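Local coordinates for collagen adhesin (PDB 2F68), which binds collagen, probably by wrapping two Ig-like domains around the triple helix, and so lets Staphylococcus aureus adhere to collagen-containing tissue, at residues 60-65 with 126-131; 54-59 with 83-88. All coordinates share one frame; numbering follows the deposited sequence.

Interaction 1 (60-65 with 126-131)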
loop_
_atom_site.group_PDB
_atom_site.type_symbol
_atom_site.label_atom_id
_atom_site.label_comp_id
_atom_site.label_asym_id
_atom_site.label_seq_id
_atom_site.Cartn_x
_atom_site.Cartn_y
_atom_site.Cartn_z
ATOM N N GLY A 60 8.176 -15.153 -9.499
ATOM C CA GLY A 60 8.180 -15.622 -10.883
ATOM C C GLY A 60 7.947 -14.503 -11.878
ATOM O O GLY A 60 8.684 -13.515 -11.897
ATOM N N THR A 61 6.920 -14.667 -12.708
ATOM C CA THR A 61 6.544 -13.656 -13.698
ATOM C C THR A 61 5.560 -12.647 -13.110
ATOM O O THR A 61 5.645 -11.449 -13.389
ATOM C CB THR A 61 5.931 -14.289 -14.966
ATOM O OG1 THR A 61 4.865 -15.175 -14.598
ATOM C CG2 THR A 61 6.985 -15.066 -15.743
ATOM N N VAL A 62 4.630 -13.143 -12.296
ATOM C CA VAL A 62 3.644 -12.301 -11.618
ATOM C C VAL A 62 3.687 -12.478 -10.101
ATOM O O VAL A 62 3.923 -13.582 -9.601
ATOM C CB VAL A 62 2.201 -12.535 -12.140
ATOM C CG1 VAL A 62 1.970 -11.762 -13.430
ATOM C CG2 VAL A 62 1.911 -14.025 -12.328
ATOM N N LYS A 63 3.458 -11.383 -9.380
ATOM C CA LYS A 63 3.484 -11.387 -7.921
ATOM C C LYS A 63 2.216 -10.760 -7.345
ATOM O O LYS A 63 1.851 -9.636 -7.698
ATOM C CB LYS A 63 4.728 -10.651 -7.409
ATOM C CG LYS A 63 4.913 -10.678 -5.896
ATOM C CD LYS A 63 6.235 -10.040 -5.491
ATOM C CE LYS A 63 6.392 -9.963 -3.977
ATOM N NZ LYS A 63 6.571 -11.299 -3.341
ATOM N N ILE A 64 1.551 -11.502 -6.464
ATOM C CA ILE A 64 0.370 -11.010 -5.758
ATOM C C ILE A 64 0.719 -10.762 -4.291
ATOM O O ILE A 64 1.243 -11.647 -3.611
ATOM C CB ILE A 64 -0.836 -11.989 -5.886
ATOM C CG1 ILE A 64 -1.216 -12.216 -7.359
ATOM C CG2 ILE A 64 -2.038 -11.504 -5.065
ATOM C CD1 ILE A 64 -1.700 -10.972 -8.115
ATOM N N GLU A 65 0.436 -9.551 -3.821
ATOM C CA GLU A 65 0.749 -9.157 -2.451
ATOM C C GLU A 65 -0.512 -8.755 -1.690
ATOM O O GLU A 65 -1.151 -7.750 -2.011
ATOM C CB GLU A 65 1.770 -8.013 -2.436
ATOM C CG GLU A 65 3.116 -8.357 -3.061
ATOM C CD GLU A 65 4.093 -7.194 -3.037
ATOM O OE1 GLU A 65 4.450 -6.731 -1.933
ATOM O OE2 GLU A 65 4.514 -6.751 -4.126
ATOM N N LYS A 126 1.496 -13.172 -17.769
ATOM C CA LYS A 126 0.897 -12.036 -17.058
ATOM C C LYS A 126 -0.353 -12.405 -16.250
ATOM O O LYS A 126 -0.953 -11.548 -15.596
ATOM C CB LYS A 126 0.614 -10.867 -18.015
ATOM C CG LYS A 126 -0.319 -11.184 -19.183
ATOM C CD LYS A 126 -0.902 -9.920 -19.811
ATOM C CE LYS A 126 0.129 -9.148 -20.626
ATOM N NZ LYS A 126 -0.450 -7.914 -21.224
ATOM N N VAL A 127 -0.733 -13.682 -16.296
ATOM C CA VAL A 127 -1.899 -14.180 -15.566
ATOM C C VAL A 127 -1.488 -14.767 -14.214
ATOM O O VAL A 127 -0.629 -15.651 -14.143
ATOM C CB VAL A 127 -2.693 -15.227 -16.402
ATOM C CG1 VAL A 127 -3.737 -15.944 -15.550
ATOM C CG2 VAL A 127 -3.359 -14.560 -17.599
ATOM N N ALA A 128 -2.103 -14.258 -13.148
ATOM C CA ALA A 128 -1.873 -14.756 -11.796
ATOM C C ALA A 128 -3.071 -15.569 -11.317
ATOM O O ALA A 128 -4.207 -15.084 -11.326
ATOM C CB ALA A 128 -1.591 -13.604 -10.846
ATOM N N THR A 129 -2.810 -16.808 -10.906
ATOM C CA THR A 129 -3.864 -17.725 -10.478
ATOM C C THR A 129 -3.969 -17.786 -8.955
ATOM O O THR A 129 -3.075 -18.301 -8.277
ATOM C CB THR A 129 -3.648 -19.148 -11.055
ATOM O OG1 THR A 129 -3.422 -19.066 -12.469
ATOM C CG2 THR A 129 -4.863 -20.034 -10.792
ATOM N N ILE A 130 -5.067 -17.251 -8.428
ATOM C CA ILE A 130 -5.355 -17.305 -6.996
ATOM C C ILE A 130 -6.235 -18.520 -6.705
ATOM O O ILE A 130 -7.284 -18.701 -7.329
ATOM C CB ILE A 130 -6.017 -15.993 -6.491
ATOM C CG1 ILE A 130 -5.091 -14.797 -6.749
ATOM C CG2 ILE A 130 -6.366 -16.096 -5.004
ATOM C CD1 ILE A 130 -5.747 -13.435 -6.589
ATOM N N THR A 131 -5.791 -19.353 -5.765
ATOM C CA THR A 131 -6.470 -20.611 -5.447
ATOM C C THR A 131 -6.904 -20.695 -3.985
ATOM O O THR A 131 -6.223 -20.187 -3.092
ATOM C CB THR A 131 -5.578 -21.836 -5.765
ATOM O OG1 THR A 131 -4.321 -21.708 -5.091
ATOM C CG2 THR A 131 -5.339 -21.965 -7.266
#
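Val62 and Ile64 meet Ala128 in an apolar patch between two strands that share no hydrogen bond. The methyl of Ala128 lies between two larger side chains: Val62 CG2 touches Ala128 CB at 3.8 Å, and Ile64 packs alongside with both CG1 and CD1, Ile64 CD1 also lying 3.8 Å from Ala128 CB. Ile64 CG1 stands anti to its own carbonyl carbon (chi1 -59°), which presents this branch to the alanine, while Ile64 CG2 makes a looser contact with Ile130 CD1 at 4.5 Å.

A second group of contacts sets methyls against backbone carbonyls. Val62 CG1 is 3.6 Å from Lys126 O, and Val62 CG2 is 3.5 Å from Val127 O, so the forked side chain straddles the start of strand 127-132. These are van der Waals contacts.

The axes of strand segments 62-65 and 127-131 approach to 7.2 Å and cross at -44°. The inward side chains are consistent with packing across the domain interior: strand 62-75 bonds to strand 104-116, and strand 127-132 to strand 135-141. Beta-branched residues suit the extended backbone and fill the core, and small Ala128 admits close approach. Cohesion probably comes from close fit and the burial of apolar surface.

Interaction 2 (54-59 with 83-88)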
loop_
_atom_site.group_PDB
_atom_site.type_symbol
_atom_site.label_atom_id
_atom_site.label_comp_id
_atom_site.label_asym_id
_atom_site.label_seq_id
_atom_site.Cartn_x
_atom_site.Cartn_y
_atom_site.Cartn_z
ATOM N N VAL A 54 -6.043 -19.187 1.395
ATOM C CA VAL A 54 -6.125 -18.564 0.076
ATOM C C VAL A 54 -4.704 -18.301 -0.426
ATOM O O VAL A 54 -3.974 -17.485 0.144
ATOM C CB VAL A 54 -6.950 -17.248 0.103
ATOM C CG1 VAL A 54 -7.038 -16.635 -1.290
ATOM C CG2 VAL A 54 -8.350 -17.494 0.658
ATOM N N ALA A 55 -4.320 -19.006 -1.488
ATOM C CA ALA A 55 -2.952 -18.960 -2.006
ATOM C C ALA A 55 -2.842 -18.248 -3.353
ATOM O O ALA A 55 -3.783 -18.255 -4.151
ATOM C CB ALA A 55 -2.376 -20.369 -2.099
ATOM N N TRP A 56 -1.681 -17.641 -3.590
ATOM C CA TRP A 56 -1.388 -16.918 -4.829
ATOM C C TRP A 56 0.121 -16.906 -5.111
ATOM O O TRP A 56 0.916 -17.101 -4.189
ATOM C CB TRP A 56 -1.934 -15.484 -4.761
ATOM C CG TRP A 56 -1.579 -14.742 -3.504
ATOM C CD1 TRP A 56 -0.343 -14.291 -3.136
ATOM C CD2 TRP A 56 -2.475 -14.350 -2.456
ATOM N NE1 TRP A 56 -0.412 -13.650 -1.922
ATOM C CE2 TRP A 56 -1.709 -13.671 -1.483
ATOM C CE3 TRP A 56 -3.851 -14.510 -2.245
ATOM C CZ2 TRP A 56 -2.273 -13.151 -0.314
ATOM C CZ3 TRP A 56 -4.411 -13.993 -1.081
ATOM C CH2 TRP A 56 -3.622 -13.321 -0.130
ATOM N N PRO A 57 0.520 -16.686 -6.385
ATOM C CA PRO A 57 1.947 -16.612 -6.722
ATOM C C PRO A 57 2.667 -15.463 -6.012
ATOM O O PRO A 57 2.185 -14.327 -6.014
ATOM C CB PRO A 57 1.942 -16.387 -8.241
ATOM C CG PRO A 57 0.588 -15.853 -8.552
ATOM C CD PRO A 57 -0.328 -16.517 -7.580
ATOM N N THR A 58 3.808 -15.779 -5.406
ATOM C CA THR A 58 4.604 -14.799 -4.663
ATOM C C THR A 58 5.898 -14.442 -5.396
ATOM O O THR A 58 6.555 -13.452 -5.066
ATOM C CB THR A 58 4.943 -15.300 -3.239
ATOM O OG1 THR A 58 5.569 -16.587 -3.316
ATOM C CG2 THR A 58 3.684 -15.400 -2.386
ATOM N N SER A 59 6.255 -15.256 -6.388
ATOM C CA SER A 59 7.471 -15.053 -7.178
ATOM C C SER A 59 7.332 -15.630 -8.587
ATOM O O SER A 59 6.480 -16.486 -8.837
ATOM C CB SER A 59 8.682 -15.672 -6.470
ATOM O OG SER A 59 8.459 -17.040 -6.175
ATOM N N ALA A 83 -9.936 -13.589 10.211
ATOM C CA ALA A 83 -9.371 -13.493 8.868
ATOM C C ALA A 83 -8.035 -12.755 8.900
ATOM O O ALA A 83 -7.993 -11.540 9.103
ATOM C CB ALA A 83 -10.347 -12.797 7.926
ATOM N N VAL A 84 -6.949 -13.499 8.704
ATOM C CA VAL A 84 -5.606 -12.925 8.707
ATOM C C VAL A 84 -5.033 -12.906 7.290
ATOM O O VAL A 84 -4.781 -13.957 6.696
ATOM C CB VAL A 84 -4.652 -13.680 9.673
ATOM C CG1 VAL A 84 -3.258 -13.061 9.657
ATOM C CG2 VAL A 84 -5.212 -13.682 11.091
ATOM N N ILE A 85 -4.842 -11.701 6.758
ATOM C CA ILE A 85 -4.297 -11.517 5.414
ATOM C C ILE A 85 -2.846 -11.044 5.499
ATOM O O ILE A 85 -2.540 -10.065 6.181
ATOM C CB ILE A 85 -5.148 -10.527 4.560
ATOM C CG1 ILE A 85 -6.617 -10.962 4.497
ATOM C CG2 ILE A 85 -4.592 -10.405 3.145
ATOM C CD1 ILE A 85 -7.521 -10.287 5.517
ATOM N N THR A 86 -1.960 -11.763 4.812
ATOM C CA THR A 86 -0.537 -11.428 4.750
ATOM C C THR A 86 -0.082 -11.323 3.287
ATOM O O THR A 86 -0.745 -11.866 2.400
ATOM C CB THR A 86 0.332 -12.472 5.502
ATOM O OG1 THR A 86 0.005 -13.793 5.053
ATOM C CG2 THR A 86 0.116 -12.378 7.009
ATOM N N PRO A 87 1.042 -10.617 3.028
ATOM C CA PRO A 87 1.581 -10.447 1.669
ATOM C C PRO A 87 1.814 -11.742 0.881
ATOM O O PRO A 87 1.977 -11.692 -0.341
ATOM C CB PRO A 87 2.919 -9.741 1.911
ATOM C CG PRO A 87 2.726 -9.012 3.179
ATOM C CD PRO A 87 1.865 -9.901 4.022
ATOM N N ASP A 88 1.825 -12.882 1.570
ATOM C CA ASP A 88 2.091 -14.170 0.930
ATOM C C ASP A 88 0.941 -15.175 1.038
ATOM O O ASP A 88 0.970 -16.224 0.389
ATOM C CB ASP A 88 3.388 -14.782 1.478
ATOM C CG ASP A 88 4.623 -13.963 1.126
ATOM O OD1 ASP A 88 4.603 -13.234 0.110
ATOM O OD2 ASP A 88 5.624 -14.055 1.869
HETATM O O HOH W 1 0.344 -17.952 -1.646
#
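The indole of Trp56 points its edge at the turn formed by Thr86, Pro87 and Asp88, with Thr86 O and Pro87 O both lying in the ring plane. Over one face sits Val54 O, 3.7 Å above the plane and displaced toward the rim. At the edge, Trp56 NE1 gives a weak but nearly straight hydrogen bond to Pro87 O (3.5 Å, N-H...O 166°), and, one atom beyond CE2, Trp56 CZ2 comes to 3.4 Å from Thr86 O. Farther round the six-membered ring, Trp56 CH2 just reaches Ile85 CG2 at 4.5 Å. Trp56 CG stands between the backbone N and the carbonyl carbon (chi1 49°), a torsion that turns the indole so that its NE1 edge meets the 86-88 turn. Ile64, Ala90 and Ile130 also pack on this buried tryptophan.

Water 1 makes a second polar link. It accepts from Trp56 N at 2.8 Å and donates to Asp88 O at 2.7 Å, joining the backbones where they stand too far apart to bond directly.

Nearer the surface, Thr58 and Asp88 cross at about a right angle. Thr58 CG2 meets Asp88 OD1 at 3.4 Å, a methyl against a carboxylate oxygen, and also rests against Asp88 CB.

Pro87, whose ring fixes phi near -54°, suits the bend between strands 78-86 and 89-94, and Thr86 OG1 spans that bend by bonding to Gly89 O. A tryptophan suits its place because one side chain offers apolar area to the core and an N-H to the turn. With one weak bond and one water bridge, the contact probably depends more on the close fit of the indole against the turn than on strong hydrogen bonding.

Following the chain from the N terminus, the 54-59 loop and the 60-65 segment come one directly after the other, leading from strand 50-54 into strand 62-75. Interaction 2 closes the shorter excursion, when the chain returns at 83-88 through the hairpin of strands 62-75 and 78-86; interaction 1 closes the longer one at 126-131. The segments alternate, so the two closures cross rather than nest. Their centres are about 10 Å apart, and they are coupled by probable hydrogen bonds from Ala55 N to Thr131 O and from Lys63 NZ to Thr58 O. Together they tie the 54-59 loop to the turn after strand 78-86, and the start of strand 62-75 to strand 127-132.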